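Local structure of Ent-copalyl diphosphate synthase (Streptomyces platensis, 5BP8) at residues S30-A35 against T75-E80. The protein is probably a class II terpene cyclase, a helical protein related to the squalene-hopene cyclases. Residues are numbered along the deposited sequence; the frame is centred on the assembly and turned at random.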
loop_
_atom_site.group_PDB
_atom_site.type_symbol
_atom_site.label_atom_id
_atom_site.label_comp_id
_atom_site.label_asym_id
_atom_site.label_seq_id
_atom_site.Cartn_x
_atom_site.Cartn_y
_atom_site.Cartn_z
ATOM N N SER A 30 7.394 2.388 7.565
ATOM C CA SER A 30 8.343 1.565 6.859
ATOM C C SER A 30 9.619 2.333 6.603
ATOM O O SER A 30 9.748 3.522 6.936
ATOM C CB SER A 30 7.762 1.003 5.543
ATOM O OG SER A 30 7.462 2.045 4.638
ATOM N N VAL A 31 10.587 1.629 6.033
ATOM C CA VAL A 31 11.920 2.194 5.854
ATOM C C VAL A 31 11.932 3.343 4.851
ATOM O O VAL A 31 12.575 4.358 5.084
ATOM C CB VAL A 31 12.885 1.079 5.401
ATOM C CG1 VAL A 31 14.206 1.646 4.912
ATOM C CG2 VAL A 31 13.095 0.078 6.542
ATOM N N TYR A 32 11.227 3.209 3.733
ATOM C CA TYR A 32 11.423 4.198 2.641
ATOM C C TYR A 32 11.247 5.658 3.081
ATOM O O TYR A 32 12.171 6.471 2.925
ATOM C CB TYR A 32 10.525 3.915 1.407
ATOM C CG TYR A 32 10.711 4.991 0.375
ATOM C CD1 TYR A 32 11.744 4.921 -0.550
ATOM C CD2 TYR A 32 9.918 6.130 0.368
ATOM C CE1 TYR A 32 11.965 5.926 -1.453
ATOM C CE2 TYR A 32 10.143 7.162 -0.543
ATOM C CZ TYR A 32 11.178 7.053 -1.457
ATOM O OH TYR A 32 11.430 8.051 -2.396
ATOM N N ASP A 33 10.078 6.014 3.648
ATOM C CA ASP A 33 9.844 7.418 3.979
ATOM C C ASP A 33 10.615 7.808 5.233
ATOM O O ASP A 33 10.967 8.966 5.408
ATOM C CB ASP A 33 8.358 7.785 4.186
ATOM C CG ASP A 33 7.709 8.389 2.940
ATOM O OD1 ASP A 33 7.853 7.824 1.837
ATOM O OD2 ASP A 33 6.992 9.396 3.060
ATOM N N THR A 34 10.837 6.873 6.135
ATOM C CA THR A 34 11.612 7.186 7.317
ATOM C C THR A 34 13.001 7.684 6.897
ATOM O O THR A 34 13.511 8.722 7.420
ATOM C CB THR A 34 11.699 5.944 8.245
ATOM O OG1 THR A 34 10.387 5.575 8.683
ATOM C CG2 THR A 34 12.551 6.234 9.431
ATOM N N ALA A 35 13.612 6.966 5.951
ATOM C CA ALA A 35 14.885 7.385 5.380
ATOM C C ALA A 35 14.771 8.718 4.605
ATOM O O ALA A 35 15.645 9.601 4.733
ATOM C CB ALA A 35 15.452 6.296 4.492
ATOM N N THR A 75 16.485 0.036 0.323
ATOM C CA THR A 75 17.944 0.054 0.543
ATOM C C THR A 75 18.530 1.307 -0.084
ATOM O O THR A 75 19.349 2.045 0.540
ATOM C CB THR A 75 18.626 -1.233 0.033
ATOM O OG1 THR A 75 18.058 -2.369 0.684
ATOM C CG2 THR A 75 20.134 -1.182 0.321
ATOM N N LEU A 76 18.092 1.610 -1.296
ATOM C CA LEU A 76 18.470 2.895 -1.917
ATOM C C LEU A 76 18.143 4.090 -1.015
ATOM O O LEU A 76 18.996 4.961 -0.808
ATOM C CB LEU A 76 17.829 3.077 -3.291
ATOM C CG LEU A 76 18.398 2.202 -4.428
ATOM C CD1 LEU A 76 17.443 2.318 -5.602
ATOM C CD2 LEU A 76 19.826 2.605 -4.777
ATOM N N SER A 77 16.913 4.119 -0.468
ATOM C CA SER A 77 16.503 5.232 0.373
ATOM C C SER A 77 17.353 5.332 1.644
ATOM O O SER A 77 17.800 6.406 2.010
ATOM C CB SER A 77 15.033 5.104 0.751
ATOM O OG SER A 77 14.574 6.304 1.346
ATOM N N ALA A 78 17.570 4.195 2.302
ATOM C CA ALA A 78 18.368 4.158 3.533
ATOM C C ALA A 78 19.821 4.551 3.311
ATOM O O ALA A 78 20.391 5.394 4.066
ATOM C CB ALA A 78 18.286 2.774 4.163
ATOM N N VAL A 79 20.429 3.979 2.278
ATOM C CA VAL A 79 21.818 4.296 1.966
ATOM C C VAL A 79 21.997 5.783 1.629
ATOM O O VAL A 79 22.919 6.469 2.166
ATOM C CB VAL A 79 22.363 3.375 0.853
ATOM C CG1 VAL A 79 23.696 3.877 0.306
ATOM C CG2 VAL A 79 22.468 1.945 1.359
ATOM N N GLU A 80 21.105 6.310 0.791
ATOM C CA GLU A 80 21.184 7.726 0.457
ATOM C C GLU A 80 21.049 8.595 1.718
ATOM O O GLU A 80 21.828 9.570 1.896
ATOM C CB GLU A 80 20.134 8.109 -0.587
ATOM C CG GLU A 80 20.410 9.455 -1.261
ATOM C CD GLU A 80 20.014 10.656 -0.434
ATOM O OE1 GLU A 80 19.076 10.558 0.412
ATOM O OE2 GLU A 80 20.655 11.727 -0.618
#
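V31, in the first turn of helix 31-40, meets A78 of helix 72-86 through a loose apolar contact, CG1 to CB at 4.3 Å; L54 of helix 47-57 also packs on this valine. The one hydrogen bond between the segments is accepted by the carbonyl O of Y32 from S77 OG at 2.9 Å, the donor lying in the carbonyl plane on a lone pair with a C=O...OG angle of 131°. With CG of Y32 trans to the backbone N (chi1 177°), the ring is brought beside S77, whose hydroxyl lies over one face, and its CD1 lies 3.5 Å from S77 CB. At the far end of the ring, the phenol OH is hydrogen-bonded to E194. One turn on, A35 directs its methyl at the partner helix, where CB lies 3.3 Å from S77 OG and 3.7 Å from A78 N. The segments run nearly parallel, at 23°, with axes 8.2 Å apart, a spacing consistent with the small A35, S77 and A78 side chains between them. S77 OG also pairs with R36 NE, so two hydrogen bonds hold this buried hydroxyl, and its bond to Y32 O ties the first turn of helix 31-40 directly to helix 72-86.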